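Long-range contacts in trehalose-6-phosphate phosphatase (Candida albicans, PDB 5DXI), which belongs to the trehalose-phosphatase family of the HAD clan and holds a magnesium ion and a beryllium trifluoride ion in its phosphatase domain: residues 111-116 with 138-143; 170-175 with 186-191. All coordinates share one frame; numbering follows the deposited sequence.

Contact 1: residues 111-116 with 138-143; sequences MSWQEK and VALTWH. With GLC (alpha-D-glucopyranose), chain C.
In the alpha/beta cap of this HAD-family phosphatase domain, the start of helix 113-126 and the residues leading into it are fastened to the lead-in of strand 140-143, with Gln114, Trp113 and Met111 meeting Val138 and Leu140. The polar link is a hydrogen bond from Gln114 NE2 to Val138 O, 2.7 Å long and 152° at the hydrogen. It uses a lone pair in the carbonyl plane, and the acceptor lies nearly in the amide plane of Gln114. With its chain extended beyond CG (chi2 -180°), Gln114 reaches the loop; its NE2 also bonds Lys137 O, so one amide nitrogen grips two successive carbonyls, which probably holds the amide in this orientation.

Apolar contacts flank this bond. Leu140 CD1 is shared: the Leu140 and Gln114 side chains cross at about a right angle, CD1 lying 3.7 Å from Gln114 CG, and CD1 is equally 3.7 Å from Trp113 CZ3, approached obliquely. Trp113 places CG between backbone N and carbonyl carbon (chi1 54°), which turns the indole toward Val138 and Leu140. On the loop side, Met111 CE touches Val138 CG1 at 3.8 Å. The six-membered end of the indole also packs closely against a carbonyl, Trp113 CH2 lying 3.4 Å from Val138 O.

Further along the strand, His143 brings its ring edge to the glucopyranose, CE1 lying 3.0 Å from O2 of GLC, while its NE2 bonds Glu134. Strand 140-143 runs between strands 132-135 and 181-186 of the antiparallel sheet; Trp113 packs on Pro186 of the latter, and Leu140 also meets Asp118 and Phe121 of helix 113-126.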
ATOM      1  N   MET A 111      -0.671 -11.944 -19.970  1.00 38.78           N
ATOM      2  CA  MET A 111      -0.486 -12.738 -18.757  1.00 39.64           C
ATOM      3  C   MET A 111       0.374 -13.987 -18.956  1.00 41.80           C
ATOM      4  O   MET A 111       0.466 -14.826 -18.062  1.00 40.72           O
ATOM      5  CB  MET A 111      -1.853 -13.148 -18.200  1.00 39.65           C
ATOM      6  CG  MET A 111      -2.676 -11.981 -17.687  1.00 39.87           C
ATOM      7  SD  MET A 111      -1.805 -11.164 -16.338  1.00 41.90           S
ATOM      8  CE  MET A 111      -2.450  -9.496 -16.430  1.00 39.42           C
ATOM      9  N   SER A 112       1.032 -14.106 -20.104  1.00 40.43           N
ATOM     10  CA  SER A 112       1.736 -15.348 -20.418  1.00 41.10           C
ATOM     11  C   SER A 112       3.018 -15.523 -19.605  1.00 41.05           C
ATOM     12  O   SER A 112       3.613 -16.596 -19.591  1.00 43.01           O
ATOM     13  CB  SER A 112       2.038 -15.423 -21.919  1.00 46.28           C
ATOM     14  OG  SER A 112       2.938 -14.409 -22.327  1.00 43.77           O
ATOM     15  N   TRP A 113       3.438 -14.466 -18.922  1.00 40.77           N
ATOM     16  CA  TRP A 113       4.585 -14.544 -18.033  1.00 39.67           C
ATOM     17  C   TRP A 113       4.308 -15.391 -16.784  1.00 40.69           C
ATOM     18  O   TRP A 113       5.236 -15.929 -16.188  1.00 38.74           O
ATOM     19  CB  TRP A 113       5.025 -13.136 -17.620  1.00 37.51           C
ATOM     20  CG  TRP A 113       3.920 -12.313 -17.039  1.00 37.17           C
ATOM     21  CD1 TRP A 113       3.073 -11.485 -17.719  1.00 37.60           C
ATOM     22  CD2 TRP A 113       3.524 -12.255 -15.665  1.00 38.70           C
ATOM     23  NE1 TRP A 113       2.178 -10.903 -16.849  1.00 39.33           N
ATOM     24  CE2 TRP A 113       2.436 -11.361 -15.581  1.00 35.54           C
ATOM     25  CE3 TRP A 113       3.988 -12.866 -14.493  1.00 35.53           C
ATOM     26  CZ2 TRP A 113       1.807 -11.063 -14.374  1.00 34.94           C
ATOM     27  CZ3 TRP A 113       3.366 -12.562 -13.297  1.00 36.53           C
ATOM     28  CH2 TRP A 113       2.290 -11.667 -13.245  1.00 35.11           C
ATOM     29  N   GLN A 114       3.036 -15.522 -16.415  1.00 35.81           N
ATOM     30  CA  GLN A 114       2.650 -16.137 -15.144  1.00 41.42           C
ATOM     31  C   GLN A 114       3.200 -17.552 -14.975  1.00 45.56           C
ATOM     32  O   GLN A 114       3.759 -17.888 -13.926  1.00 44.44           O
ATOM     33  CB  GLN A 114       1.120 -16.154 -14.990  1.00 38.30           C
ATOM     34  CG  GLN A 114       0.538 -14.794 -14.654  1.00 35.14           C
ATOM     35  CD  GLN A 114      -0.964 -14.811 -14.496  1.00 37.17           C
ATOM     36  OE1 GLN A 114      -1.672 -15.514 -15.213  1.00 38.16           O
ATOM     37  NE2 GLN A 114      -1.468 -14.020 -13.550  1.00 38.03           N
ATOM     38  N   GLU A 115       3.055 -18.373 -16.009  1.00 44.69           N
ATOM     39  CA  GLU A 115       3.511 -19.750 -15.913  1.00 49.71           C
ATOM     40  C   GLU A 115       5.022 -19.856 -15.848  1.00 47.99           C
ATOM     41  O   GLU A 115       5.551 -20.745 -15.188  1.00 48.28           O
ATOM     42  CB  GLU A 115       2.979 -20.575 -17.081  1.00 52.49           C
ATOM     43  CG  GLU A 115       1.474 -20.729 -17.040  1.00 53.81           C
ATOM     44  CD  GLU A 115       0.986 -21.293 -15.708  1.00 61.72           C
ATOM     45  OE1 GLU A 115       1.614 -22.248 -15.181  1.00 64.88           O
ATOM     46  OE2 GLU A 115      -0.011 -20.753 -15.173  1.00 67.91           O
ATOM     47  N   LYS A 116       5.717 -18.936 -16.504  1.00 46.30           N
ATOM     48  CA  LYS A 116       7.164 -18.938 -16.434  1.00 44.78           C
ATOM     49  C   LYS A 116       7.627 -18.560 -15.028  1.00 47.51           C
ATOM     50  O   LYS A 116       8.562 -19.155 -14.501  1.00 43.21           O
ATOM     51  CB  LYS A 116       7.759 -18.014 -17.491  1.00 46.92           C
ATOM     52  CG  LYS A 116       7.540 -18.547 -18.905  1.00 46.64           C
ATOM     53  CD  LYS A 116       8.049 -17.607 -19.986  1.00 54.48           C
ATOM     54  CE  LYS A 116       7.772 -18.194 -21.373  1.00 51.20           C
ATOM     55  NZ  LYS A 116       8.030 -17.199 -22.449  1.00 54.34           N
ATOM     56  N   VAL A 138      -3.733 -11.946 -10.727  1.00 29.35           N
ATOM     57  CA  VAL A 138      -2.703 -11.428 -11.600  1.00 28.84           C
ATOM     58  C   VAL A 138      -1.314 -11.662 -10.994  1.00 35.29           C
ATOM     59  O   VAL A 138      -0.517 -12.434 -11.530  1.00 34.67           O
ATOM     60  CB  VAL A 138      -2.919  -9.922 -11.869  1.00 27.52           C
ATOM     61  CG1 VAL A 138      -1.787  -9.374 -12.721  1.00 27.11           C
ATOM     62  CG2 VAL A 138      -4.268  -9.709 -12.548  1.00 29.91           C
ATOM     63  N   ALA A 139      -1.050 -11.024  -9.857  1.00 31.14           N
ATOM     64  CA  ALA A 139       0.237 -11.132  -9.189  1.00 32.05           C
ATOM     65  C   ALA A 139       0.501 -12.549  -8.672  1.00 31.07           C
ATOM     66  O   ALA A 139      -0.425 -13.274  -8.332  1.00 29.79           O
ATOM     67  CB  ALA A 139       0.306 -10.141  -8.045  1.00 31.63           C
ATOM     68  N   LEU A 140       1.773 -12.926  -8.621  1.00 32.95           N
ATOM     69  CA  LEU A 140       2.192 -14.171  -7.974  1.00 34.26           C
ATOM     70  C   LEU A 140       3.156 -13.854  -6.848  1.00 32.83           C
ATOM     71  O   LEU A 140       3.966 -12.933  -6.958  1.00 34.92           O
ATOM     72  CB  LEU A 140       2.855 -15.127  -8.965  1.00 35.68           C
ATOM     73  CG  LEU A 140       1.919 -15.864  -9.923  1.00 42.29           C
ATOM     74  CD1 LEU A 140       1.717 -15.070 -11.195  1.00 40.78           C
ATOM     75  CD2 LEU A 140       2.443 -17.266 -10.222  1.00 46.14           C
ATOM     76  N   THR A 141       3.058 -14.614  -5.762  1.00 34.67           N
ATOM     77  CA  THR A 141       3.870 -14.372  -4.582  1.00 36.03           C
ATOM     78  C   THR A 141       4.591 -15.639  -4.149  1.00 33.32           C
ATOM     79  O   THR A 141       3.976 -16.692  -4.024  1.00 32.16           O
ATOM     80  CB  THR A 141       3.001 -13.866  -3.409  1.00 33.47           C
ATOM     81  OG1 THR A 141       2.284 -12.696  -3.814  1.00 34.37           O
ATOM     82  CG2 THR A 141       3.857 -13.534  -2.212  1.00 33.14           C
ATOM     83  N   TRP A 142       5.899 -15.544  -3.936  1.00 35.54           N
ATOM     84  CA  TRP A 142       6.615 -16.649  -3.316  1.00 38.35           C
ATOM     85  C   TRP A 142       6.956 -16.275  -1.877  1.00 37.34           C
ATOM     86  O   TRP A 142       7.673 -15.301  -1.631  1.00 36.67           O
ATOM     87  CB  TRP A 142       7.872 -17.013  -4.106  1.00 38.76           C
ATOM     88  CG  TRP A 142       8.617 -18.187  -3.520  1.00 39.99           C
ATOM     89  CD1 TRP A 142       8.155 -19.471  -3.364  1.00 42.82           C
ATOM     90  CD2 TRP A 142       9.958 -18.181  -3.014  1.00 42.14           C
ATOM     91  NE1 TRP A 142       9.127 -20.258  -2.786  1.00 41.92           N
ATOM     92  CE2 TRP A 142      10.243 -19.491  -2.567  1.00 44.46           C
ATOM     93  CE3 TRP A 142      10.944 -17.196  -2.898  1.00 39.68           C
ATOM     94  CZ2 TRP A 142      11.474 -19.836  -2.011  1.00 45.78           C
ATOM     95  CZ3 TRP A 142      12.170 -17.542  -2.350  1.00 45.77           C
ATOM     96  CH2 TRP A 142      12.422 -18.849  -1.910  1.00 46.90           C
ATOM     97  N   HIS A 143       6.407 -17.044  -0.941  1.00 36.48           N
ATOM     98  CA  HIS A 143       6.604 -16.821   0.491  1.00 37.33           C
ATOM     99  C   HIS A 143       7.722 -17.695   1.060  1.00 40.19           C
ATOM    100  O   HIS A 143       7.736 -18.896   0.817  1.00 37.47           O
ATOM    101  CB  HIS A 143       5.330 -17.130   1.271  1.00 35.18           C
ATOM    102  CG  HIS A 143       4.204 -16.173   1.036  1.00 38.73           C
ATOM    103  ND1 HIS A 143       4.115 -14.956   1.680  1.00 32.55           N
ATOM    104  CD2 HIS A 143       3.099 -16.269   0.259  1.00 35.88           C
ATOM    105  CE1 HIS A 143       3.004 -14.347   1.310  1.00 35.39           C
ATOM    106  NE2 HIS A 143       2.371 -15.119   0.445  1.00 32.16           N
TER
HETATM  107  C1  GLC C   2       0.769 -10.590   2.709  1.00 29.01           C
HETATM  108  C2  GLC C   2       0.166 -11.479   1.630  1.00 31.87           C
HETATM  109  C3  GLC C   2       0.741 -11.087   0.265  1.00 29.58           C
HETATM  110  C4  GLC C   2       0.486  -9.610   0.020  1.00 30.35           C
HETATM  111  C5  GLC C   2       1.106  -8.805   1.158  1.00 29.08           C
HETATM  112  C6  GLC C   2       0.758  -7.338   0.997  1.00 30.66           C
HETATM  113  O1  GLC C   2       2.169 -10.839   2.825  1.00 31.34           O
HETATM  114  O2  GLC C   2       0.468 -12.838   1.932  1.00 29.35           O
HETATM  115  O3  GLC C   2       0.109 -11.837  -0.762  1.00 29.18           O
HETATM  116  O4  GLC C   2       1.069  -9.197  -1.234  1.00 29.84           O
HETATM  117  O5  GLC C   2       0.573  -9.207   2.408  1.00 30.92           O
HETATM  118  O6  GLC C   2      -0.655  -7.173   1.169  1.00 28.91           O

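Contact 2: residues 170-175 with 186-191; sequences EYDVEV and PKFVNK. With BEF (beryllium trifluoride ion), chain F.
Backbone pairing joins the segments at Asp172 and Lys187: Lys187 N donates to Asp172 O at 2.9 Å with a nearly straight 164° angle, although the donor sits above the carbonyl plane, 35° out of it. Beside this bond Val173 and Pro186 form an antiparallel non-hydrogen-bonded pair, their CA atoms 4.2 Å apart. Asp172 is the centre of an inverse gamma turn, closed by a weak Val173 N to Tyr171 O bond.

This pairing closes the open end of the hairpin of strands 173-178 and 181-186, at the edge of the cap's antiparallel sheet. Beyond it the chain runs to helix 191-199, where Asn190 is the N-cap and Lys191 NZ, its chain extended beyond CG, donates a hydrogen bond to F1 of the beryllium trifluoride ion, 2.7 Å. Lys191 also makes a salt bridge with Asp237.

Side-chain contacts are peripheral. Asp172 OD2 meets the edge of the Phe188 ring, 3.3 Å from CE2, with carboxylate and ring planes 85° apart. Glu174 OE1 lies 3.4 Å from Lys187 CD and so touches the aliphatic part of the lysine, whose chain bends near its end, leaving NZ 5.4 Å from Glu174 OE1, too far for a salt bridge.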
ATOM      1  N   GLU A 170      12.052 -10.442 -20.784  1.00 47.05           N
ATOM      2  CA  GLU A 170      11.112 -10.805 -21.836  1.00 47.47           C
ATOM      3  C   GLU A 170       9.756 -10.115 -21.710  1.00 46.51           C
ATOM      4  O   GLU A 170       9.074  -9.904 -22.709  1.00 44.85           O
ATOM      5  CB  GLU A 170      10.905 -12.318 -21.863  1.00 46.99           C
ATOM      6  CG  GLU A 170      10.099 -12.794 -23.064  1.00 53.21           C
ATOM      7  CD  GLU A 170       9.785 -14.277 -23.014  1.00 57.93           C
ATOM      8  OE1 GLU A 170      10.267 -14.956 -22.073  1.00 57.40           O
ATOM      9  OE2 GLU A 170       9.030 -14.752 -23.898  1.00 56.34           O
ATOM     10  N   TYR A 171       9.352  -9.798 -20.481  1.00 44.37           N
ATOM     11  CA  TYR A 171       8.065  -9.142 -20.248  1.00 44.57           C
ATOM     12  C   TYR A 171       8.264  -7.856 -19.475  1.00 40.51           C
ATOM     13  O   TYR A 171       9.285  -7.674 -18.821  1.00 44.49           O
ATOM     14  CB  TYR A 171       7.102 -10.038 -19.467  1.00 40.00           C
ATOM     15  CG  TYR A 171       6.755 -11.344 -20.127  1.00 41.35           C
ATOM     16  CD1 TYR A 171       5.596 -11.476 -20.876  1.00 39.31           C
ATOM     17  CD2 TYR A 171       7.580 -12.452 -19.990  1.00 44.44           C
ATOM     18  CE1 TYR A 171       5.273 -12.670 -21.476  1.00 43.00           C
ATOM     19  CE2 TYR A 171       7.262 -13.659 -20.584  1.00 45.56           C
ATOM     20  CZ  TYR A 171       6.109 -13.762 -21.328  1.00 45.45           C
ATOM     21  OH  TYR A 171       5.795 -14.960 -21.919  1.00 46.89           O
ATOM     22  N   ASP A 172       7.295  -6.956 -19.565  1.00 39.01           N
ATOM     23  CA  ASP A 172       7.284  -5.778 -18.709  1.00 40.07           C
ATOM     24  C   ASP A 172       6.622  -6.118 -17.373  1.00 39.19           C
ATOM     25  O   ASP A 172       5.486  -5.719 -17.108  1.00 39.26           O
ATOM     26  CB  ASP A 172       6.575  -4.613 -19.384  1.00 42.47           C
ATOM     27  CG  ASP A 172       7.394  -4.008 -20.506  1.00 48.08           C
ATOM     28  OD1 ASP A 172       8.643  -4.139 -20.477  1.00 47.56           O
ATOM     29  OD2 ASP A 172       6.787  -3.416 -21.421  1.00 46.74           O
ATOM     30  N   VAL A 173       7.336  -6.874 -16.547  1.00 37.44           N
ATOM     31  CA  VAL A 173       6.866  -7.187 -15.203  1.00 37.00           C
ATOM     32  C   VAL A 173       7.864  -6.644 -14.183  1.00 39.01           C
ATOM     33  O   VAL A 173       9.053  -6.466 -14.481  1.00 39.56           O
ATOM     34  CB  VAL A 173       6.685  -8.701 -14.985  1.00 35.62           C
ATOM     35  CG1 VAL A 173       5.631  -9.253 -15.927  1.00 34.83           C
ATOM     36  CG2 VAL A 173       8.003  -9.424 -15.186  1.00 40.76           C
ATOM     37  N   GLU A 174       7.370  -6.366 -12.985  1.00 35.77           N
ATOM     38  CA  GLU A 174       8.210  -5.898 -11.901  1.00 35.18           C
ATOM     39  C   GLU A 174       8.472  -7.053 -10.949  1.00 35.51           C
ATOM     40  O   GLU A 174       7.544  -7.761 -10.582  1.00 34.40           O
ATOM     41  CB  GLU A 174       7.544  -4.755 -11.148  1.00 36.21           C
ATOM     42  CG  GLU A 174       8.460  -4.113 -10.114  1.00 39.77           C
ATOM     43  CD  GLU A 174       9.612  -3.364 -10.762  1.00 44.66           C
ATOM     44  OE1 GLU A 174       9.408  -2.814 -11.870  1.00 42.90           O
ATOM     45  OE2 GLU A 174      10.715  -3.337 -10.173  1.00 41.72           O
ATOM     46  N   VAL A 175       9.729  -7.250 -10.566  1.00 33.54           N
ATOM     47  CA  VAL A 175      10.069  -8.284  -9.580  1.00 38.30           C
ATOM     48  C   VAL A 175      10.346  -7.620  -8.232  1.00 35.98           C
ATOM     49  O   VAL A 175      11.393  -6.993  -8.043  1.00 38.35           O
ATOM     50  CB  VAL A 175      11.300  -9.137 -10.011  1.00 40.22           C
ATOM     51  CG1 VAL A 175      11.614 -10.194  -8.963  1.00 41.44           C
ATOM     52  CG2 VAL A 175      11.055  -9.804 -11.363  1.00 38.64           C
ATOM     53  N   PRO A 186       2.637  -7.056 -13.359  1.00 35.92           N
ATOM     54  CA  PRO A 186       2.889  -6.167 -14.500  1.00 35.36           C
ATOM     55  C   PRO A 186       3.482  -4.867 -14.025  1.00 33.78           C
ATOM     56  O   PRO A 186       3.105  -4.378 -12.958  1.00 30.81           O
ATOM     57  CB  PRO A 186       1.497  -5.943 -15.101  1.00 32.96           C
ATOM     58  CG  PRO A 186       0.718  -7.156 -14.704  1.00 34.13           C
ATOM     59  CD  PRO A 186       1.233  -7.510 -13.326  1.00 32.70           C
ATOM     60  N   LYS A 187       4.434  -4.344 -14.786  1.00 34.23           N
ATOM     61  CA  LYS A 187       5.168  -3.175 -14.363  1.00 37.14           C
ATOM     62  C   LYS A 187       4.302  -1.924 -14.412  1.00 37.61           C
ATOM     63  O   LYS A 187       4.514  -0.987 -13.639  1.00 38.07           O
ATOM     64  CB  LYS A 187       6.432  -3.000 -15.213  1.00 43.24           C
ATOM     65  CG  LYS A 187       7.391  -1.972 -14.648  1.00 45.54           C
ATOM     66  CD  LYS A 187       8.828  -2.182 -15.131  1.00 48.05           C
ATOM     67  CE  LYS A 187       9.031  -1.663 -16.533  1.00 52.48           C
ATOM     68  NZ  LYS A 187       8.961  -0.175 -16.558  1.00 61.02           N
ATOM     69  N   PHE A 188       3.326  -1.892 -15.311  1.00 34.69           N
ATOM     70  CA  PHE A 188       2.609  -0.644 -15.539  1.00 39.22           C
ATOM     71  C   PHE A 188       1.298  -0.536 -14.759  1.00 38.98           C
ATOM     72  O   PHE A 188       0.534   0.407 -14.959  1.00 38.82           O
ATOM     73  CB  PHE A 188       2.365  -0.464 -17.044  1.00 42.29           C
ATOM     74  CG  PHE A 188       3.643  -0.370 -17.832  1.00 43.12           C
ATOM     75  CD1 PHE A 188       4.442   0.760 -17.744  1.00 47.40           C
ATOM     76  CD2 PHE A 188       4.064  -1.422 -18.629  1.00 44.29           C
ATOM     77  CE1 PHE A 188       5.634   0.845 -18.451  1.00 50.56           C
ATOM     78  CE2 PHE A 188       5.253  -1.345 -19.334  1.00 50.29           C
ATOM     79  CZ  PHE A 188       6.039  -0.209 -19.243  1.00 47.20           C
ATOM     80  N   VAL A 189       1.048  -1.502 -13.877  1.00 35.61           N
ATOM     81  CA  VAL A 189       0.096  -1.335 -12.773  1.00 35.55           C
ATOM     82  C   VAL A 189       0.887  -1.370 -11.453  1.00 38.60           C
ATOM     83  O   VAL A 189       1.807  -2.178 -11.308  1.00 38.81           O
ATOM     84  CB  VAL A 189      -1.008  -2.421 -12.754  1.00 36.78           C
ATOM     85  CG1 VAL A 189      -2.013  -2.226 -13.900  1.00 42.06           C
ATOM     86  CG2 VAL A 189      -0.407  -3.820 -12.776  1.00 37.12           C
ATOM     87  N   ASN A 190       0.554  -0.480 -10.520  1.00 34.47           N
ATOM     88  CA  ASN A 190       1.215  -0.431  -9.215  1.00 34.24           C
ATOM     89  C   ASN A 190       0.465   0.505  -8.266  1.00 31.31           C
ATOM     90  O   ASN A 190      -0.437   1.233  -8.693  1.00 28.27           O
ATOM     91  CB  ASN A 190       2.670   0.025  -9.344  1.00 31.93           C
ATOM     92  CG  ASN A 190       2.792   1.389 -10.002  1.00 35.56           C
ATOM     93  OD1 ASN A 190       2.550   2.427  -9.369  1.00 32.33           O
ATOM     94  ND2 ASN A 190       3.202   1.398 -11.277  1.00 35.17           N
ATOM     95  N   LYS A 191       0.834   0.480  -6.985  1.00 29.06           N
ATOM     96  CA  LYS A 191       0.122   1.266  -5.977  1.00 28.27           C
ATOM     97  C   LYS A 191       0.251   2.775  -6.244  1.00 27.65           C
ATOM     98  O   LYS A 191      -0.607   3.553  -5.838  1.00 28.60           O
ATOM     99  CB  LYS A 191       0.625   0.928  -4.570  1.00 26.58           C
ATOM    100  CG  LYS A 191       0.300  -0.493  -4.076  1.00 23.98           C
ATOM    101  CD  LYS A 191       0.463  -0.600  -2.552  1.00 22.70           C
ATOM    102  CE  LYS A 191       0.030  -1.984  -1.996  1.00 23.23           C
ATOM    103  NZ  LYS A 191       0.198  -2.005  -0.494  1.00 21.87           N
TER
HETATM  104 BE   BEF F 402      -0.158  -3.690   2.153  1.00 26.46          BE
HETATM  105  F1  BEF F 402       0.345  -4.463   0.644  1.00 28.77           F
HETATM  106  F2  BEF F 402       0.725  -4.929   3.050  1.00 26.93           F
HETATM  107  F3  BEF F 402      -1.625  -4.657   2.340  1.00 26.83           F

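Both contacts belong to the same four-stranded antiparallel sheet, but contact 1 is buried where a helix meets an inner strand, whereas contact 2 is partly exposed at an edge strand. The chemistry differs to match: contact 1 combines hydrophobic packing with a side-chain amide bond, and contact 2 has a main-chain bond flanked by charged side chains and the Phe188 ring. They touch each other: Val138 CG1 packs on Pro186 CD at 3.6 Å, Trp113 meets the Tyr171 ring edge-to-face, and Lys116 NZ forms a salt bridge with Glu170 OE2. Each second segment ends near a different bound group, 138-143 at the glucopyranose and 186-191 at the beryllium trifluoride ion.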